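PDB 2VOS: folylpolyglutamate synthase protein FOLC from Mycobacterium tuberculosis, which probably catalyses ATP-dependent addition of L-glutamate to dihydropteroate and to tetrahydrofolyl polyglutamates, making dihydrofolate and folylpolyglutamates. Local coordinates for residues P99-P104 / V473-A478; A192-I197 / G218-A223; P336-R341 / I350-N355. All coordinates share one frame; numbering follows the deposited sequence.

Interaction 1 (P99-P104 / V473-A478)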
loop_
_atom_site.group_PDB
_atom_site.type_symbol
_atom_site.label_atom_id
_atom_site.label_comp_id
_atom_site.label_asym_id
_atom_site.label_seq_id
_atom_site.Cartn_x
_atom_site.Cartn_y
_atom_site.Cartn_z
ATOM N N PRO A 99 4.976 2.487 -1.081
ATOM C CA PRO A 99 5.822 3.436 -1.809
ATOM C C PRO A 99 4.909 4.410 -2.617
ATOM O O PRO A 99 3.705 4.237 -2.606
ATOM C CB PRO A 99 6.639 2.547 -2.782
ATOM C CG PRO A 99 6.119 1.145 -2.626
ATOM C CD PRO A 99 4.917 1.147 -1.686
ATOM N N HIS A 100 5.450 5.382 -3.344
ATOM C CA HIS A 100 4.605 6.137 -4.302
ATOM C C HIS A 100 4.513 5.386 -5.655
ATOM O O HIS A 100 5.436 4.615 -6.038
ATOM C CB HIS A 100 5.103 7.584 -4.501
ATOM C CG HIS A 100 6.448 7.699 -5.180
ATOM N ND1 HIS A 100 7.628 7.850 -4.482
ATOM C CD2 HIS A 100 6.786 7.758 -6.497
ATOM C CE1 HIS A 100 8.632 7.967 -5.341
ATOM N NE2 HIS A 100 8.146 7.909 -6.571
ATOM N N LEU A 101 3.393 5.573 -6.352
ATOM C CA LEU A 101 3.179 5.027 -7.668
ATOM C C LEU A 101 3.806 5.896 -8.735
ATOM O O LEU A 101 4.573 5.400 -9.572
ATOM C CB LEU A 101 1.684 5.009 -7.982
ATOM C CG LEU A 101 0.792 3.891 -7.503
ATOM C CD1 LEU A 101 -0.622 4.265 -7.851
ATOM C CD2 LEU A 101 1.139 2.531 -8.180
ATOM N N GLN A 102 3.428 7.179 -8.758
ATOM C CA GLN A 102 3.888 8.083 -9.848
ATOM C C GLN A 102 4.797 9.221 -9.425
ATOM O O GLN A 102 5.787 9.539 -10.126
ATOM C CB GLN A 102 2.698 8.680 -10.574
ATOM C CG GLN A 102 1.736 7.651 -11.058
ATOM C CD GLN A 102 0.441 8.303 -11.488
ATOM O OE1 GLN A 102 -0.576 8.301 -10.738
ATOM N NE2 GLN A 102 0.437 8.835 -12.726
ATOM N N SER A 103 4.480 9.860 -8.295
ATOM C CA SER A 103 5.224 11.030 -7.878
ATOM C C SER A 103 5.427 10.966 -6.374
ATOM O O SER A 103 4.544 10.524 -5.662
ATOM C CB SER A 103 4.455 12.306 -8.276
ATOM O OG SER A 103 5.022 13.431 -7.615
ATOM N N PRO A 104 6.595 11.406 -5.874
ATOM C CA PRO A 104 6.761 11.288 -4.452
ATOM C C PRO A 104 5.794 12.177 -3.636
ATOM O O PRO A 104 5.639 11.923 -2.436
ATOM C CB PRO A 104 8.216 11.760 -4.227
ATOM C CG PRO A 104 8.551 12.584 -5.386
ATOM C CD PRO A 104 7.771 11.996 -6.549
ATOM N N VAL A 473 5.970 -0.281 -9.180
ATOM C CA VAL A 473 6.593 0.531 -10.207
ATOM C C VAL A 473 5.945 0.282 -11.593
ATOM O O VAL A 473 5.778 1.220 -12.415
ATOM C CB VAL A 473 8.114 0.217 -10.273
ATOM C CG1 VAL A 473 8.767 0.986 -11.434
ATOM C CG2 VAL A 473 8.808 0.567 -8.930
ATOM N N THR A 474 5.544 -0.959 -11.826
ATOM C CA THR A 474 4.920 -1.358 -13.089
ATOM C C THR A 474 3.553 -0.658 -13.171
ATOM O O THR A 474 3.194 -0.034 -14.180
ATOM C CB THR A 474 4.675 -2.903 -13.154
ATOM O OG1 THR A 474 5.897 -3.644 -12.904
ATOM C CG2 THR A 474 4.124 -3.334 -14.577
ATOM N N ALA A 475 2.756 -0.811 -12.116
ATOM C CA ALA A 475 1.484 -0.130 -12.005
ATOM C C ALA A 475 1.618 1.380 -12.096
ATOM O O ALA A 475 0.868 2.027 -12.849
ATOM C CB ALA A 475 0.772 -0.564 -10.708
ATOM N N GLY A 476 2.570 1.965 -11.369
ATOM C CA GLY A 476 2.762 3.394 -11.374
ATOM C C GLY A 476 3.193 3.926 -12.719
ATOM O O GLY A 476 2.626 4.944 -13.200
ATOM N N ALA A 477 4.137 3.234 -13.379
ATOM C CA ALA A 477 4.590 3.709 -14.716
ATOM C C ALA A 477 3.454 3.677 -15.722
ATOM O O ALA A 477 3.282 4.571 -16.522
ATOM C CB ALA A 477 5.808 2.882 -15.261
ATOM N N ALA A 478 2.663 2.623 -15.667
ATOM C CA ALA A 478 1.502 2.481 -16.518
ATOM C C ALA A 478 0.483 3.578 -16.210
ATOM O O ALA A 478 -0.120 4.122 -17.149
ATOM C CB ALA A 478 0.871 1.055 -16.342
#
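A buried interdomain packing contact sets the loop residues L101 and Q102 against one turn of helix 472-481, around G476. The loop follows strand 93-96 of the eight-stranded sheet that carries the nucleotide-binding P-loop, whereas the helix follows strand 464-469 of the C-terminal six-stranded sheet, so the chain's two domains meet here. Backbone proximity is the first evidence: the CA atoms of L101 and G476 lie 4.1 Å apart. G476 has no side chain, and its CA donates a C-H...O contact to L101 O at 3.2 Å, with 146° at the hydrogen. The L101 side chain continues over the same helical surface. With CG beside the backbone N and opposite the carbonyl carbon (chi1 -83°), its CD2 branch reaches the helix backbone, 3.5 Å from G476 N, and also meets A475 CB at 4.0 Å. Q102 contributes through its aliphatic part, CG resting 3.6 Å from G476 O. Its amide turns to partners in and just past the end of the helix: OE1 accepts from R479, while NE2 bonds to the hydroxyl of T480 and the carbonyl of R484. On the loop side, E106 gathers the backbone N-H groups of L101, Q102 and S103, giving this turn of the chain its shape. Between the two segments no conventional hydrogen bond is made, and the buried surface is a modest 165 Å². The chemistry therefore implies that close steric fit, one C-H...O contact and apolar packing join the domains at this point, with the stronger polar bonds made to residues beyond the two segments.

Interaction 2 (A192-I197 / G218-A223)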
loop_
_atom_site.group_PDB
_atom_site.type_symbol
_atom_site.label_atom_id
_atom_site.label_comp_id
_atom_site.label_asym_id
_atom_site.label_seq_id
_atom_site.Cartn_x
_atom_site.Cartn_y
_atom_site.Cartn_z
ATOM N N ALA A 192 -2.854 0.963 16.611
ATOM C CA ALA A 192 -1.908 0.258 15.744
ATOM C C ALA A 192 -2.691 -0.793 14.958
ATOM O O ALA A 192 -3.447 -1.579 15.516
ATOM C CB ALA A 192 -0.812 -0.421 16.598
ATOM N N VAL A 193 -2.512 -0.824 13.658
ATOM C CA VAL A 193 -3.315 -1.657 12.848
ATOM C C VAL A 193 -2.400 -2.640 12.201
ATOM O O VAL A 193 -1.336 -2.233 11.646
ATOM C CB VAL A 193 -3.963 -0.794 11.762
ATOM C CG1 VAL A 193 -4.845 -1.619 10.813
ATOM C CG2 VAL A 193 -4.768 0.374 12.406
ATOM N N ILE A 194 -2.786 -3.919 12.216
ATOM C CA ILE A 194 -1.949 -4.959 11.561
ATOM C C ILE A 194 -2.781 -5.663 10.488
ATOM O O ILE A 194 -3.653 -6.456 10.790
ATOM C CB ILE A 194 -1.427 -6.045 12.557
ATOM C CG1 ILE A 194 -0.873 -5.401 13.838
ATOM C CG2 ILE A 194 -0.325 -6.977 11.830
ATOM C CD1 ILE A 194 0.411 -4.548 13.665
ATOM N N THR A 195 -2.506 -5.367 9.232
ATOM C CA THR A 195 -3.149 -6.011 8.135
ATOM C C THR A 195 -2.567 -7.418 7.894
ATOM O O THR A 195 -1.550 -7.812 8.507
ATOM C CB THR A 195 -3.016 -5.127 6.861
ATOM O OG1 THR A 195 -1.711 -5.280 6.281
ATOM C CG2 THR A 195 -3.249 -3.635 7.136
ATOM N N PRO A 196 -3.176 -8.173 6.978
ATOM C CA PRO A 196 -2.719 -9.567 6.810
ATOM C C PRO A 196 -1.251 -9.679 6.519
ATOM O O PRO A 196 -0.727 -8.977 5.675
ATOM C CB PRO A 196 -3.538 -10.076 5.618
ATOM C CG PRO A 196 -4.926 -9.243 5.821
ATOM C CD PRO A 196 -4.312 -7.851 6.092
ATOM N N ILE A 197 -0.616 -10.638 7.178
ATOM C CA ILE A 197 0.817 -10.880 7.017
ATOM C C ILE A 197 1.090 -12.158 6.188
ATOM O O ILE A 197 0.443 -13.191 6.396
ATOM C CB ILE A 197 1.460 -10.954 8.419
ATOM C CG1 ILE A 197 1.374 -9.569 9.091
ATOM C CG2 ILE A 197 2.890 -11.463 8.329
ATOM C CD1 ILE A 197 1.624 -9.623 10.608
ATOM N N GLY A 218 6.125 -4.605 16.396
ATOM C CA GLY A 218 6.865 -3.545 17.086
ATOM C C GLY A 218 6.183 -2.171 17.020
ATOM O O GLY A 218 6.587 -1.255 17.723
ATOM N N ILE A 219 5.117 -2.005 16.228
ATOM C CA ILE A 219 4.458 -0.704 16.243
ATOM C C ILE A 219 3.381 -0.621 17.340
ATOM O O ILE A 219 2.771 0.449 17.562
ATOM C CB ILE A 219 3.849 -0.307 14.833
ATOM C CG1 ILE A 219 2.623 -1.198 14.493
ATOM C CG2 ILE A 219 4.955 -0.321 13.748
ATOM C CD1 ILE A 219 1.651 -0.551 13.475
ATOM N N ILE A 220 3.101 -1.744 17.991
ATOM C CA ILE A 220 2.128 -1.727 19.078
ATOM C C ILE A 220 2.924 -1.351 20.347
ATOM O O ILE A 220 3.717 -2.173 20.826
ATOM C CB ILE A 220 1.486 -3.153 19.282
ATOM C CG1 ILE A 220 0.803 -3.670 17.993
ATOM C CG2 ILE A 220 0.500 -3.161 20.461
ATOM C CD1 ILE A 220 0.568 -5.219 17.974
ATOM N N THR A 221 2.719 -0.150 20.900
ATOM C CA THR A 221 3.563 0.354 22.002
ATOM C C THR A 221 2.728 0.672 23.234
ATOM O O THR A 221 1.543 1.017 23.091
ATOM C CB THR A 221 4.316 1.638 21.570
ATOM O OG1 THR A 221 3.357 2.650 21.278
ATOM C CG2 THR A 221 5.081 1.408 20.288
ATOM N N ARG A 222 3.314 0.592 24.421
ATOM C CA ARG A 222 2.588 0.940 25.651
ATOM C C ARG A 222 2.276 2.444 25.648
ATOM O O ARG A 222 3.126 3.256 25.281
ATOM C CB ARG A 222 3.400 0.551 26.876
ATOM C CG ARG A 222 2.726 0.925 28.230
ATOM C CD ARG A 222 3.311 0.119 29.411
ATOM N NE ARG A 222 2.764 0.472 30.737
ATOM C CZ ARG A 222 1.465 0.587 31.056
ATOM N NH1 ARG A 222 0.511 0.421 30.138
ATOM N NH2 ARG A 222 1.106 0.888 32.310
ATOM N N ALA A 223 1.051 2.815 26.003
ATOM C CA ALA A 223 0.636 4.225 26.046
ATOM C C ALA A 223 1.252 4.935 27.273
ATOM O O ALA A 223 1.551 4.281 28.289
ATOM C CB ALA A 223 -0.888 4.318 26.107
#
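I219 is the side chain to follow across this contact between strand 192-194 and the loop after helix 209-217. Its CB points toward the strand, and chi1 of 70° sets CG1 between the backbone N and the carbonyl carbon, which brings the longer branch within reach of the strand residues. CG1 comes first, 4.1 Å from I194 CD1 and equally near A192 CB. At the tip, CD1 settles 4.0 Å from A192 CB and 3.9 Å from V193 O, so the methyl group reaches the strand's backbone as well as its side chains. I194 and I219 run alongside one another in opposite senses, not end on. I220 approaches separately, its CG1 lying 3.9 Å from A192 CB and its CD1 4.4 Å from I194 CD1; the small A192 methyl is thus touched by both I219 and I220. V193 points the other way, onto helix 296-312. The strand's backbone is bonded to its parallel neighbours, V193 to H68 and A70, and A192 to V231 and V233. Strand 191-194, helix 209-217 and the adjacent parallel strand 231-234 make a beta-alpha-beta crossover in the Mur ligase middle domain, and the contact packs the return loop onto the first strand. All five touching residues are buried, and the contacts between their side chains are purely aliphatic, which implies that hydrophobic burial and shape hold the loop, while hydrogen bonding holds the sheet.

Interaction 3 (P336-R341 / I350-N355). With MG (magnesium ion), chain C; ADP (adenosine-5'-diphosphate), chain B.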
loop_
_atom_site.group_PDB
_atom_site.type_symbol
_atom_site.label_atom_id
_atom_site.label_comp_id
_atom_site.label_asym_id
_atom_site.label_seq_id
_atom_site.Cartn_x
_atom_site.Cartn_y
_atom_site.Cartn_z
ATOM N N PRO A 336 -5.482 4.155 -5.916
ATOM C CA PRO A 336 -4.895 4.184 -7.229
ATOM C C PRO A 336 -3.937 3.007 -7.381
ATOM O O PRO A 336 -3.266 2.616 -6.441
ATOM C CB PRO A 336 -4.122 5.480 -7.287
ATOM C CG PRO A 336 -4.552 6.308 -5.993
ATOM C CD PRO A 336 -5.265 5.383 -5.104
ATOM N N GLY A 337 -3.951 2.427 -8.563
ATOM C CA GLY A 337 -3.067 1.293 -8.864
ATOM C C GLY A 337 -3.424 0.027 -8.135
ATOM O O GLY A 337 -2.634 -0.908 -8.189
ATOM N N ARG A 338 -4.576 -0.051 -7.433
ATOM C CA ARG A 338 -5.069 -1.353 -6.890
ATOM C C ARG A 338 -6.340 -1.767 -7.647
ATOM O O ARG A 338 -7.442 -1.204 -7.447
ATOM C CB ARG A 338 -5.344 -1.302 -5.372
ATOM C CG ARG A 338 -4.035 -1.324 -4.515
ATOM C CD ARG A 338 -3.091 -0.219 -4.938
ATOM N NE ARG A 338 -1.945 -0.028 -4.040
ATOM C CZ ARG A 338 -1.004 0.916 -4.193
ATOM N NH1 ARG A 338 -1.019 1.781 -5.207
ATOM N NH2 ARG A 338 -0.010 0.999 -3.327
ATOM N N LEU A 339 -6.152 -2.699 -8.579
ATOM C CA LEU A 339 -7.185 -3.130 -9.494
ATOM C C LEU A 339 -7.954 -1.937 -10.045
ATOM O O LEU A 339 -9.196 -1.856 -9.941
ATOM C CB LEU A 339 -8.142 -4.060 -8.772
ATOM C CG LEU A 339 -8.430 -5.511 -9.211
ATOM C CD1 LEU A 339 -7.907 -5.955 -10.531
ATOM C CD2 LEU A 339 -8.144 -6.439 -8.036
ATOM N N GLU A 340 -7.209 -0.980 -10.586
ATOM C CA GLU A 340 -7.798 0.254 -11.037
ATOM C C GLU A 340 -7.936 0.182 -12.567
ATOM O O GLU A 340 -6.977 -0.119 -13.274
ATOM C CB GLU A 340 -6.904 1.451 -10.646
ATOM C CG GLU A 340 -7.548 2.805 -10.971
ATOM C CD GLU A 340 -6.608 3.965 -10.696
ATOM O OE1 GLU A 340 -5.398 3.703 -10.489
ATOM O OE2 GLU A 340 -7.052 5.135 -10.740
ATOM N N ARG A 341 -9.111 0.488 -13.077
ATOM C CA ARG A 341 -9.363 0.427 -14.520
ATOM C C ARG A 341 -8.951 1.701 -15.185
ATOM O O ARG A 341 -9.440 2.785 -14.796
ATOM C CB ARG A 341 -10.858 0.301 -14.744
ATOM C CG ARG A 341 -11.348 -1.106 -14.815
ATOM C CD ARG A 341 -12.701 -1.198 -15.607
ATOM N NE ARG A 341 -13.717 -0.198 -15.218
ATOM C CZ ARG A 341 -14.791 0.110 -15.952
ATOM N NH1 ARG A 341 -15.044 -0.546 -17.108
ATOM N NH2 ARG A 341 -15.635 1.049 -15.536
ATOM N N ILE A 350 -4.673 -1.749 -13.930
ATOM C CA ILE A 350 -3.351 -1.749 -13.366
ATOM C C ILE A 350 -3.515 -2.227 -11.936
ATOM O O ILE A 350 -4.528 -1.902 -11.277
ATOM C CB ILE A 350 -2.686 -0.330 -13.367
ATOM C CG1 ILE A 350 -3.539 0.686 -12.530
ATOM C CG2 ILE A 350 -2.360 0.125 -14.830
ATOM C CD1 ILE A 350 -2.865 2.121 -12.378
ATOM N N ASP A 351 -2.512 -2.962 -11.452
ATOM C CA ASP A 351 -2.522 -3.497 -10.119
ATOM C C ASP A 351 -1.100 -3.659 -9.596
ATOM O O ASP A 351 -0.231 -4.242 -10.272
ATOM C CB ASP A 351 -3.292 -4.816 -10.040
ATOM C CG ASP A 351 -3.567 -5.214 -8.570
ATOM O OD1 ASP A 351 -4.480 -4.697 -7.921
ATOM O OD2 ASP A 351 -2.806 -5.971 -8.017
ATOM N N ALA A 352 -0.855 -3.164 -8.383
ATOM C CA ALA A 352 0.456 -3.165 -7.774
ATOM C C ALA A 352 0.884 -4.567 -7.245
ATOM O O ALA A 352 1.982 -4.670 -6.662
ATOM C CB ALA A 352 0.480 -2.168 -6.598
ATOM N N ALA A 353 0.062 -5.610 -7.413
ATOM C CA ALA A 353 0.398 -6.919 -6.840
ATOM C C ALA A 353 1.865 -7.273 -7.075
ATOM O O ALA A 353 2.355 -7.229 -8.199
ATOM C CB ALA A 353 -0.490 -8.007 -7.414
ATOM N N HIS A 354 2.556 -7.643 -6.006
ATOM C CA HIS A 354 3.982 -7.937 -6.093
ATOM C C HIS A 354 4.365 -9.026 -5.055
ATOM O O HIS A 354 5.555 -9.145 -4.639
ATOM C CB HIS A 354 4.825 -6.686 -5.873
ATOM C CG HIS A 354 4.595 -6.053 -4.555
ATOM N ND1 HIS A 354 3.747 -4.981 -4.392
ATOM C CD2 HIS A 354 5.063 -6.357 -3.325
ATOM C CE1 HIS A 354 3.736 -4.626 -3.124
ATOM N NE2 HIS A 354 4.523 -5.442 -2.457
ATOM N N ASN A 355 3.369 -9.828 -4.666
ATOM C CA ASN A 355 3.660 -10.999 -3.848
ATOM C C ASN A 355 2.546 -12.040 -4.090
ATOM O O ASN A 355 1.542 -11.738 -4.727
ATOM C CB ASN A 355 3.809 -10.646 -2.346
ATOM C CG ASN A 355 2.427 -10.271 -1.670
ATOM O OD1 ASN A 355 1.496 -9.918 -2.358
ATOM N ND2 ASN A 355 2.313 -10.419 -0.363
HETATM MG MG MG C . 4.768 -5.280 -0.428
HETATM P PB ADP B . 0.606 -2.530 0.904
HETATM O O1B ADP B . 0.572 -1.050 1.182
HETATM O O2B ADP B . 1.706 -2.925 -0.042
HETATM O O3B ADP B . 0.489 -3.434 2.094
HETATM P PA ADP B . -1.694 -2.099 -0.916
HETATM O O1A ADP B . -0.812 -1.123 -1.682
HETATM O O2A ADP B . -3.117 -1.814 -0.466
HETATM O O3A ADP B . -0.804 -2.913 0.192
HETATM O "O5'" ADP B . -1.892 -3.299 -1.994
HETATM C "C5'" ADP B . -0.851 -3.847 -2.815
HETATM C "C4'" ADP B . -1.511 -4.995 -3.610
HETATM O "O4'" ADP B . -1.908 -6.042 -2.681
HETATM C "C3'" ADP B . -2.845 -4.630 -4.258
HETATM O "O3'" ADP B . -2.679 -4.327 -5.629
HETATM C "C2'" ADP B . -3.734 -5.840 -4.233
HETATM O "O2'" ADP B . -3.267 -6.730 -5.305
HETATM C "C1'" ADP B . -3.222 -6.556 -3.011
HETATM N N9 ADP B . -3.995 -6.367 -1.749
HETATM C C8 ADP B . -4.382 -5.227 -1.083
HETATM N N7 ADP B . -5.022 -5.565 0.075
HETATM C C5 ADP B . -4.937 -6.922 0.194
HETATM C C6 ADP B . -5.355 -7.935 1.170
HETATM N N6 ADP B . -6.005 -7.581 2.298
HETATM N N1 ADP B . -5.108 -9.211 0.852
HETATM C C2 ADP B . -4.514 -9.653 -0.287
HETATM N N3 ADP B . -4.066 -8.785 -1.232
HETATM C C4 ADP B . -4.283 -7.446 -1.016
HETATM O O HOH W 1 6.519 -4.527 -0.630
HETATM O O HOH W 2 2.432 -5.587 -0.355
#
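The R338 guanidinium has A352 CB over one face, 4.1 Å above its plane, and the alpha-phosphate of ADP at its edge. NE and NH2 both donate to ADP O1A, each at 2.8 Å, while NH1 bonds P336 O at 2.7 Å, so three bonds fix the group's rotation. CG lies beside the ribose, 3.5 Å from ADP C3', and the bend at chi2 (54°) then turns the rest of the chain toward the phosphate. The D351 carboxylate is shared: OD1 accepts L339 N at 2.7 Å through its anti lone pair, and OD2 accepts the ribose O2' at 2.9 Å. OD2 is also met from 46° above the carboxylate plane by A353 N, closing an Asx turn. At the edge of the H354 ring lies ADP O2B; NE2 binds the magnesium ion, which D200 and two waters also ligate, and ND1 donates to A352 O at 2.9 Å. Behind these groups the backbones are joined by the antiparallel hydrogen-bonded pair E340 and I350, N to O at 2.9 Å in both directions. L339 and E340 together face I350, forming a G1 beta bulge. Because K75 and T76 bind the same nucleotide from the P-loop, the arrangement is that of a Mur ligase-type interdomain site, in which the C-terminal domain completes the ADP and metal pocket.

How the interactions relate
All three contacts are mainly buried, but they belong to different levels of the fold. Interaction 2 is hydrophobic core within the middle domain, its centre about 25 Å from that of interaction 3 and 26 Å from that of interaction 1. Interactions 1 and 3 are neighbours, with centres 10 Å apart, and they touch: L101 CG packs 3.6 Å from R338 NH1, and A478 CB lies 3.7 Å from I350 CG2. Helix 472-481 of the C-terminal domain thus backs the strand end that leads into the nucleotide site. Chemistry follows place: aliphatic inside one domain, apolar and C-H...O between domains, and hydrogen-bonded, charged and metal-linked where ADP binds.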